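Local coordinates for phenylurea hydrolase B (Mycobacterium brisbanense, PDB 4WHB), which probably hydrolyses phenylurea herbicides such as diuron, acting as a zinc-binding amidohydrolase on non-peptide carbon-nitrogen bonds, at residues C[28-33]-C[413-418]; C[54-59]-C[422-427]. All coordinates share one frame; numbering follows the deposited sequence.

Interaction 1: residues C[28-33]-C[413-418]; sequences EGDRFA and GKLADF
Phe32 and the chain at Gly413 and Lys414 are joined by two backbone hydrogen bonds, Phe32 N to Lys414 O at 2.8 Å and Gly413 N to Phe32 O at 3.1 Å. They fasten the hairpin turn between strands 23-27 and 32-36 to the segment that enters strand 418-421, bringing together early and late parts of the chain, as in the small beta domain beside the barrel of many amidohydrolases.

Lys414 O also receives a CA-H contact from Arg31 CA, at 3.1 Å. Phe32 CG lies beside its own backbone N and anti to the carbonyl carbon (chi1 -83°), which lays one face of the ring against Ala416: the methyl CB sits 3.8 Å from the ring centroid and 12° off the normal, a CH-pi contact. Further along the ring, Phe32 CE1 meets Phe418 CD2 at 3.8 Å, with the two side chains set obliquely.

On the partly exposed side, the Arg31 chain bends at chi2 (17°) and returns to the 413-418 segment. Over the centre of one guanidinium face, 3.7 Å above the plane, lies Gly413 O, with Leu415 CD2 over the other. In the next shell, Arg31 NH2 is hydrogen-bonded to Gln406 OE1. Within the hairpin, a backbone hydrogen bond of 2.7 Å from Glu28 N to Arg31 O closes the turn.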
ATOM      1  N   GLU C  28      10.164  30.709 -51.223  1.00 37.91           N
ATOM      2  CA  GLU C  28      11.554  30.951 -51.595  1.00 37.68           C
ATOM      3  C   GLU C  28      12.349  30.301 -50.498  1.00 36.20           C
ATOM      4  O   GLU C  28      12.115  30.623 -49.348  1.00 32.80           O
ATOM      5  CB  GLU C  28      11.852  32.453 -51.641  1.00 53.99           C
ATOM      6  CG  GLU C  28      13.337  32.800 -51.486  1.00 60.48           C
ATOM      7  CD  GLU C  28      13.616  34.142 -50.803  1.00 37.14           C
ATOM      8  OE1 GLU C  28      14.739  34.663 -51.028  1.00 31.14           O
ATOM      9  OE2 GLU C  28      12.744  34.657 -50.043  1.00 25.46           O
ATOM     10  N   GLY C  29      13.285  29.415 -50.834  1.00 46.37           N
ATOM     11  CA  GLY C  29      14.107  28.800 -49.808  1.00 44.89           C
ATOM     12  C   GLY C  29      13.175  28.120 -48.846  1.00 35.12           C
ATOM     13  O   GLY C  29      12.440  27.232 -49.280  1.00 31.34           O
ATOM     14  N   ASP C  30      13.156  28.578 -47.595  1.00 43.49           N
ATOM     15  CA  ASP C  30      12.130  28.141 -46.663  1.00 35.31           C
ATOM     16  C   ASP C  30      11.057  29.158 -46.996  1.00 42.07           C
ATOM     17  O   ASP C  30      10.497  29.151 -48.105  1.00 45.11           O
ATOM     18  CB  ASP C  30      12.573  28.255 -45.201  1.00 30.06           C
ATOM     19  CG  ASP C  30      14.072  28.375 -45.044  1.00 46.29           C
ATOM     20  OD1 ASP C  30      14.702  27.298 -45.049  1.00 64.68           O
ATOM     21  OD2 ASP C  30      14.621  29.519 -44.892  1.00 35.47           O
ATOM     22  N   ARG C  31      10.785  30.058 -46.069  1.00 25.98           N
ATOM     23  CA  ARG C  31      10.390  31.386 -46.425  1.00 24.89           C
ATOM     24  C   ARG C  31       9.316  31.435 -47.513  1.00 23.02           C
ATOM     25  O   ARG C  31       9.546  31.144 -48.673  1.00 15.58           O
ATOM     26  CB  ARG C  31      11.651  32.197 -46.804  1.00 33.62           C
ATOM     27  CG  ARG C  31      12.361  32.938 -45.679  1.00 32.63           C
ATOM     28  CD  ARG C  31      11.966  32.436 -44.333  1.00 30.69           C
ATOM     29  NE  ARG C  31      12.608  33.096 -43.193  1.00 17.25           N
ATOM     30  CZ  ARG C  31      12.041  33.158 -42.011  1.00 23.34           C
ATOM     31  NH1 ARG C  31      10.829  32.672 -41.858  1.00 39.30           N
ATOM     32  NH2 ARG C  31      12.672  33.760 -41.021  1.00 31.26           N
ATOM     33  N   PHE C  32       8.134  31.809 -47.084  1.00 28.52           N
ATOM     34  CA  PHE C  32       7.070  32.194 -47.973  1.00 32.78           C
ATOM     35  C   PHE C  32       7.565  33.361 -48.754  1.00 22.66           C
ATOM     36  O   PHE C  32       8.277  34.177 -48.191  1.00 19.59           O
ATOM     37  CB  PHE C  32       5.833  32.668 -47.211  1.00 29.52           C
ATOM     38  CG  PHE C  32       4.958  31.560 -46.755  1.00 22.93           C
ATOM     39  CD1 PHE C  32       4.572  30.558 -47.639  1.00 23.62           C
ATOM     40  CD2 PHE C  32       4.559  31.485 -45.457  1.00 35.56           C
ATOM     41  CE1 PHE C  32       3.772  29.523 -47.213  1.00 40.70           C
ATOM     42  CE2 PHE C  32       3.757  30.448 -45.037  1.00 30.52           C
ATOM     43  CZ  PHE C  32       3.355  29.480 -45.909  1.00 21.37           C
ATOM     44  N   ALA C  33       7.213  33.433 -50.044  1.00 19.53           N
ATOM     45  CA  ALA C  33       7.733  34.490 -50.830  1.00 27.89           C
ATOM     46  C   ALA C  33       6.673  35.583 -51.095  1.00 21.05           C
ATOM     47  O   ALA C  33       6.712  36.685 -50.546  1.00 24.67           O
ATOM     48  CB  ALA C  33       8.327  33.917 -52.104  1.00 18.56           C
ATOM     49  N   GLY C 413       7.998  36.440 -46.157  1.00 17.26           N
ATOM     50  CA  GLY C 413       9.194  36.515 -45.305  1.00 13.28           C
ATOM     51  C   GLY C 413       9.072  35.769 -43.980  1.00 14.21           C
ATOM     52  O   GLY C 413       9.753  36.058 -43.025  1.00 22.97           O
ATOM     53  N   LYS C 414       8.172  34.808 -43.928  1.00 35.22           N
ATOM     54  CA  LYS C 414       7.936  33.992 -42.757  1.00 31.23           C
ATOM     55  C   LYS C 414       8.271  32.547 -43.095  1.00 25.84           C
ATOM     56  O   LYS C 414       8.280  32.160 -44.261  1.00 32.77           O
ATOM     57  CB  LYS C 414       6.457  34.074 -42.316  1.00 31.54           C
ATOM     58  CG  LYS C 414       6.102  35.373 -41.625  1.00 31.87           C
ATOM     59  CD  LYS C 414       5.594  35.168 -40.207  1.00 36.55           C
ATOM     60  CE  LYS C 414       4.210  34.577 -40.162  1.00 25.40           C
ATOM     61  NZ  LYS C 414       3.722  34.475 -38.769  1.00 26.45           N
ATOM     62  N   LEU C 415       8.556  31.749 -42.068  1.00 25.31           N
ATOM     63  CA  LEU C 415       8.944  30.374 -42.298  1.00 19.84           C
ATOM     64  C   LEU C 415       7.758  29.734 -42.985  1.00 25.73           C
ATOM     65  O   LEU C 415       6.623  29.973 -42.613  1.00 19.32           O
ATOM     66  CB  LEU C 415       9.252  29.640 -40.988  1.00 29.96           C
ATOM     67  CG  LEU C 415      10.662  29.656 -40.410  1.00 21.65           C
ATOM     68  CD1 LEU C 415      10.674  28.833 -39.132  1.00 18.87           C
ATOM     69  CD2 LEU C 415      11.623  29.138 -41.440  1.00 16.06           C
ATOM     70  N   ALA C 416       8.012  28.938 -44.019  1.00 34.11           N
ATOM     71  CA  ALA C 416       6.918  28.363 -44.733  1.00 40.91           C
ATOM     72  C   ALA C 416       6.600  27.018 -44.131  1.00 38.43           C
ATOM     73  O   ALA C 416       7.299  26.019 -44.403  1.00 32.37           O
ATOM     74  CB  ALA C 416       7.212  28.265 -46.189  1.00 16.28           C
ATOM     75  N   ASP C 417       5.573  27.035 -43.282  1.00 20.04           N
ATOM     76  CA  ASP C 417       5.064  25.843 -42.673  1.00 18.74           C
ATOM     77  C   ASP C 417       3.599  25.881 -43.032  1.00 30.62           C
ATOM     78  O   ASP C 417       2.891  26.846 -42.691  1.00 35.45           O
ATOM     79  CB  ASP C 417       5.217  25.866 -41.130  1.00 33.43           C
ATOM     80  CG  ASP C 417       6.647  26.075 -40.679  1.00 36.89           C
ATOM     81  OD1 ASP C 417       7.566  25.439 -41.265  1.00 41.38           O
ATOM     82  OD2 ASP C 417       6.858  26.869 -39.711  1.00 29.66           O
ATOM     83  N   PHE C 418       3.113  24.878 -43.733  1.00 16.61           N
ATOM     84  CA  PHE C 418       1.709  24.884 -44.028  1.00 21.19           C
ATOM     85  C   PHE C 418       1.131  23.502 -44.222  1.00 23.16           C
ATOM     86  O   PHE C 418       1.847  22.521 -44.410  1.00 19.72           O
ATOM     87  CB  PHE C 418       1.405  25.781 -45.241  1.00 28.57           C
ATOM     88  CG  PHE C 418       1.915  25.274 -46.551  1.00 30.42           C
ATOM     89  CD1 PHE C 418       1.230  24.311 -47.253  1.00 21.51           C
ATOM     90  CD2 PHE C 418       3.055  25.816 -47.103  1.00 29.06           C
ATOM     91  CE1 PHE C 418       1.687  23.877 -48.477  1.00 21.82           C
ATOM     92  CE2 PHE C 418       3.526  25.385 -48.341  1.00 33.38           C
ATOM     93  CZ  PHE C 418       2.842  24.393 -49.027  1.00 34.28           C
TER

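Interaction 2: residues C[54-59]-C[422-427]; sequences RRWMVP and DQDPVD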
ATOM      1  N   ARG C  54      -8.891  22.678 -55.410  1.00 31.09           N
ATOM      2  CA  ARG C  54      -9.763  21.866 -54.584  1.00 37.85           C
ATOM      3  C   ARG C  54      -9.139  21.593 -53.229  1.00 38.48           C
ATOM      4  O   ARG C  54      -9.467  20.597 -52.616  1.00 50.57           O
ATOM      5  CB  ARG C  54     -10.092  20.523 -55.273  1.00 24.04           C
ATOM      6  CG  ARG C  54     -10.506  20.629 -56.725  1.00 19.45           C
ATOM      7  CD  ARG C  54     -11.963  21.068 -56.812  1.00 26.42           C
ATOM      8  NE  ARG C  54     -12.374  21.351 -58.175  1.00 35.53           N
ATOM      9  CZ  ARG C  54     -11.913  22.369 -58.887  1.00 37.73           C
ATOM     10  NH1 ARG C  54     -11.020  23.191 -58.407  1.00 52.81           N
ATOM     11  NH2 ARG C  54     -12.324  22.579 -60.118  1.00 36.10           N
ATOM     12  N   ARG C  55      -8.249  22.454 -52.753  1.00 21.35           N
ATOM     13  CA  ARG C  55      -7.727  22.309 -51.403  1.00 24.58           C
ATOM     14  C   ARG C  55      -7.682  23.626 -50.633  1.00 30.17           C
ATOM     15  O   ARG C  55      -8.002  24.671 -51.178  1.00 30.24           O
ATOM     16  CB  ARG C  55      -6.333  21.675 -51.439  1.00 30.88           C
ATOM     17  CG  ARG C  55      -6.379  20.184 -51.672  1.00 41.39           C
ATOM     18  CD  ARG C  55      -5.133  19.688 -52.341  1.00 45.40           C
ATOM     19  NE  ARG C  55      -5.236  18.241 -52.606  1.00 38.03           N
ATOM     20  CZ  ARG C  55      -6.030  17.703 -53.529  1.00 37.77           C
ATOM     21  NH1 ARG C  55      -6.793  18.458 -54.292  1.00 36.86           N
ATOM     22  NH2 ARG C  55      -6.040  16.399 -53.713  1.00 47.77           N
ATOM     23  N   TRP C  56      -7.274  23.566 -49.366  1.00 28.83           N
ATOM     24  CA  TRP C  56      -7.155  24.733 -48.533  1.00 17.99           C
ATOM     25  C   TRP C  56      -5.770  24.793 -48.014  1.00 17.49           C
ATOM     26  O   TRP C  56      -5.081  23.771 -47.879  1.00 18.14           O
ATOM     27  CB  TRP C  56      -8.087  24.624 -47.325  1.00 27.62           C
ATOM     28  CG  TRP C  56      -9.405  25.225 -47.576  1.00 15.49           C
ATOM     29  CD1 TRP C  56      -9.859  26.427 -47.127  1.00 17.20           C
ATOM     30  CD2 TRP C  56     -10.447  24.662 -48.369  1.00  9.96           C
ATOM     31  NE1 TRP C  56     -11.112  26.652 -47.623  1.00 15.80           N
ATOM     32  CE2 TRP C  56     -11.502  25.576 -48.369  1.00 13.18           C
ATOM     33  CE3 TRP C  56     -10.585  23.465 -49.070  1.00 17.99           C
ATOM     34  CZ2 TRP C  56     -12.655  25.363 -49.080  1.00 20.63           C
ATOM     35  CZ3 TRP C  56     -11.766  23.240 -49.756  1.00 22.49           C
ATOM     36  CH2 TRP C  56     -12.790  24.176 -49.737  1.00 22.73           C
ATOM     37  N   MET C  57      -5.332  26.004 -47.703  1.00 24.58           N
ATOM     38  CA  MET C  57      -4.123  26.164 -46.900  1.00 32.56           C
ATOM     39  C   MET C  57      -4.508  26.837 -45.606  1.00 27.91           C
ATOM     40  O   MET C  57      -5.125  27.914 -45.595  1.00 27.31           O
ATOM     41  CB  MET C  57      -3.060  26.990 -47.616  1.00 31.13           C
ATOM     42  CG  MET C  57      -1.978  26.161 -48.295  1.00 32.41           C
ATOM     43  SD  MET C  57      -0.653  27.204 -48.900  1.00 33.16           S
ATOM     44  CE  MET C  57      -0.284  28.149 -47.452  1.00  9.30           C
ATOM     45  N   VAL C  58      -4.165  26.176 -44.509  1.00 23.48           N
ATOM     46  CA  VAL C  58      -4.225  26.807 -43.198  1.00 29.10           C
ATOM     47  C   VAL C  58      -2.775  26.902 -42.756  1.00 24.47           C
ATOM     48  O   VAL C  58      -1.917  26.135 -43.253  1.00 21.95           O
ATOM     49  CB  VAL C  58      -5.053  26.007 -42.201  1.00 21.64           C
ATOM     50  CG1 VAL C  58      -6.511  25.986 -42.623  1.00 30.53           C
ATOM     51  CG2 VAL C  58      -4.537  24.587 -42.092  1.00 17.24           C
ATOM     52  N   PRO C  59      -2.477  27.858 -41.878  1.00 10.72           N
ATOM     53  CA  PRO C  59      -1.110  27.904 -41.382  1.00 17.39           C
ATOM     54  C   PRO C  59      -0.791  26.578 -40.688  1.00 10.33           C
ATOM     55  O   PRO C  59      -1.673  26.005 -40.064  1.00  4.69           O
ATOM     56  CB  PRO C  59      -1.111  29.091 -40.399  1.00 23.23           C
ATOM     57  CG  PRO C  59      -2.541  29.452 -40.247  1.00 27.22           C
ATOM     58  CD  PRO C  59      -3.279  29.001 -41.447  1.00 12.81           C
ATOM     59  N   ASP C 422      -8.535  18.977 -47.358  1.00 36.54           N
ATOM     60  CA  ASP C 422      -9.404  18.418 -48.426  1.00 35.58           C
ATOM     61  C   ASP C 422     -10.777  19.090 -48.513  1.00 31.73           C
ATOM     62  O   ASP C 422     -11.464  18.945 -49.501  1.00 23.35           O
ATOM     63  CB  ASP C 422      -9.660  16.913 -48.153  1.00 25.93           C
ATOM     64  CG  ASP C 422      -9.777  16.109 -49.376  1.00 22.57           C
ATOM     65  OD1 ASP C 422      -9.966  16.700 -50.442  1.00 42.32           O
ATOM     66  OD2 ASP C 422      -9.653  14.875 -49.270  1.00 23.81           O
ATOM     67  N   GLN C 423     -11.170  19.817 -47.472  1.00 49.91           N
ATOM     68  CA  GLN C 423     -12.544  20.233 -47.313  1.00 40.79           C
ATOM     69  C   GLN C 423     -12.663  21.509 -46.444  1.00 26.95           C
ATOM     70  O   GLN C 423     -11.733  21.868 -45.732  1.00 16.95           O
ATOM     71  CB  GLN C 423     -13.338  19.062 -46.716  1.00 24.24           C
ATOM     72  CG  GLN C 423     -13.953  18.167 -47.784  1.00 47.81           C
ATOM     73  CD  GLN C 423     -14.020  16.715 -47.399  1.00 46.38           C
ATOM     74  OE1 GLN C 423     -13.374  15.892 -48.051  1.00 41.64           O
ATOM     75  NE2 GLN C 423     -14.780  16.390 -46.334  1.00 27.17           N
ATOM     76  N   ASP C 424     -13.828  22.156 -46.505  1.00 20.59           N
ATOM     77  CA  ASP C 424     -14.077  23.426 -45.830  1.00 16.01           C
ATOM     78  C   ASP C 424     -13.802  23.304 -44.351  1.00 25.70           C
ATOM     79  O   ASP C 424     -14.432  22.488 -43.677  1.00 21.75           O
ATOM     80  CB  ASP C 424     -15.546  23.850 -46.030  1.00 19.82           C
ATOM     81  CG  ASP C 424     -15.699  25.214 -46.677  1.00 20.64           C
ATOM     82  OD1 ASP C 424     -15.211  25.357 -47.784  1.00 47.46           O
ATOM     83  OD2 ASP C 424     -16.340  26.139 -46.172  1.00 17.99           O
ATOM     84  N   PRO C 425     -12.869  24.112 -43.812  1.00 23.36           N
ATOM     85  CA  PRO C 425     -12.719  24.168 -42.374  1.00 26.88           C
ATOM     86  C   PRO C 425     -13.916  24.766 -41.648  1.00 38.27           C
ATOM     87  O   PRO C 425     -13.990  24.648 -40.436  1.00 34.10           O
ATOM     88  CB  PRO C 425     -11.496  25.060 -42.180  1.00 27.42           C
ATOM     89  CG  PRO C 425     -10.698  24.827 -43.381  1.00 25.05           C
ATOM     90  CD  PRO C 425     -11.713  24.726 -44.476  1.00 31.62           C
ATOM     91  N   VAL C 426     -14.832  25.418 -42.361  1.00 39.07           N
ATOM     92  CA  VAL C 426     -15.910  26.194 -41.715  1.00 26.03           C
ATOM     93  C   VAL C 426     -17.301  25.552 -41.766  1.00 37.59           C
ATOM     94  O   VAL C 426     -17.738  24.993 -42.785  1.00 25.59           O
ATOM     95  CB  VAL C 426     -15.978  27.613 -42.256  1.00 22.94           C
ATOM     96  CG1 VAL C 426     -16.610  28.483 -41.207  1.00 28.75           C
ATOM     97  CG2 VAL C 426     -14.590  28.130 -42.581  1.00 29.68           C
ATOM     98  N   ASP C 427     -17.960  25.690 -40.610  1.00 64.48           N
ATOM     99  CA  ASP C 427     -19.185  24.980 -40.169  1.00 68.25           C
ATOM    100  C   ASP C 427     -18.817  23.588 -39.730  1.00 69.54           C
ATOM    101  O   ASP C 427     -19.464  23.017 -38.815  1.00 76.68           O
ATOM    102  CB  ASP C 427     -20.337  24.933 -41.190  1.00 76.73           C
ATOM    103  CG  ASP C 427     -21.551  24.181 -40.648  1.00 66.08           C
ATOM    104  OD1 ASP C 427     -21.743  24.083 -39.415  1.00 65.03           O
ATOM    105  OD2 ASP C 427     -22.324  23.657 -41.465  1.00 70.51           O
TER
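Trp56 rests one face of its indole against the backbone of Gln423 and Asp424 and the ring of Pro425. The side chain stands with CG anti to the carbonyl carbon and beside the backbone N (chi1 -92°), and the second torsion turns the indole roughly broadside to the 422-427 segment. Its two rings have separate partners. The five-membered ring takes Pro425 CD, which lies 3.7 Å from that centroid and 11° off the normal, a CH-pi contact over the face. The six-membered ring takes Asp424 CA at 4.2 Å from its centroid, 16° off the normal. Over the same face, toward the CE3-CZ3 end of the indole, Gln423 C lies 3.8 Å from Trp56 CZ3.

The packing belongs to the antiparallel pair formed by strand 56-63 and strand 418-421 in the amidohydrolase fold: backbone hydrogen bonds tie Trp56 to Leu421 and Val58 to Val419, and the 422-427 loop continues past the end of the second strand. Two residues beyond the tryptophan, Val58 also directs its side chain at this loop, and its CG1 approaches Pro425 CG at 4.4 Å. Pro425 is therefore met through two ring carbons, CD by the indole and CG more loosely by the valine.

The placement of the Asp424 carboxylate beside the six-membered ring is doubtful in the model. Next to the tryptophan, Arg55 NH1 is hydrogen-bonded to Asn53 O, and Arg55 NE makes a weak hydrogen bond to Thr436 OG1.

Along the chain the four segments alternate, 28-33 and 54-59 preceding 413-418 and 422-427, and in both contacts an early segment meets a late one, at the two ends of strand 418-421. The centres of interaction 1 and interaction 2 are about 20 Å apart, yet their residues touch. Met57, which takes no part in interaction 2 itself but lies on its strand, makes the join: its CE packs 3.7 Å from Phe418 CB and 4.2 Å from Phe32 CZ. Phe418 CB also lies 3.9 Å from Val58 O. Both contacts are away from the residues that bind zinc, His273 and Asp344, although no metal is modelled in this chain.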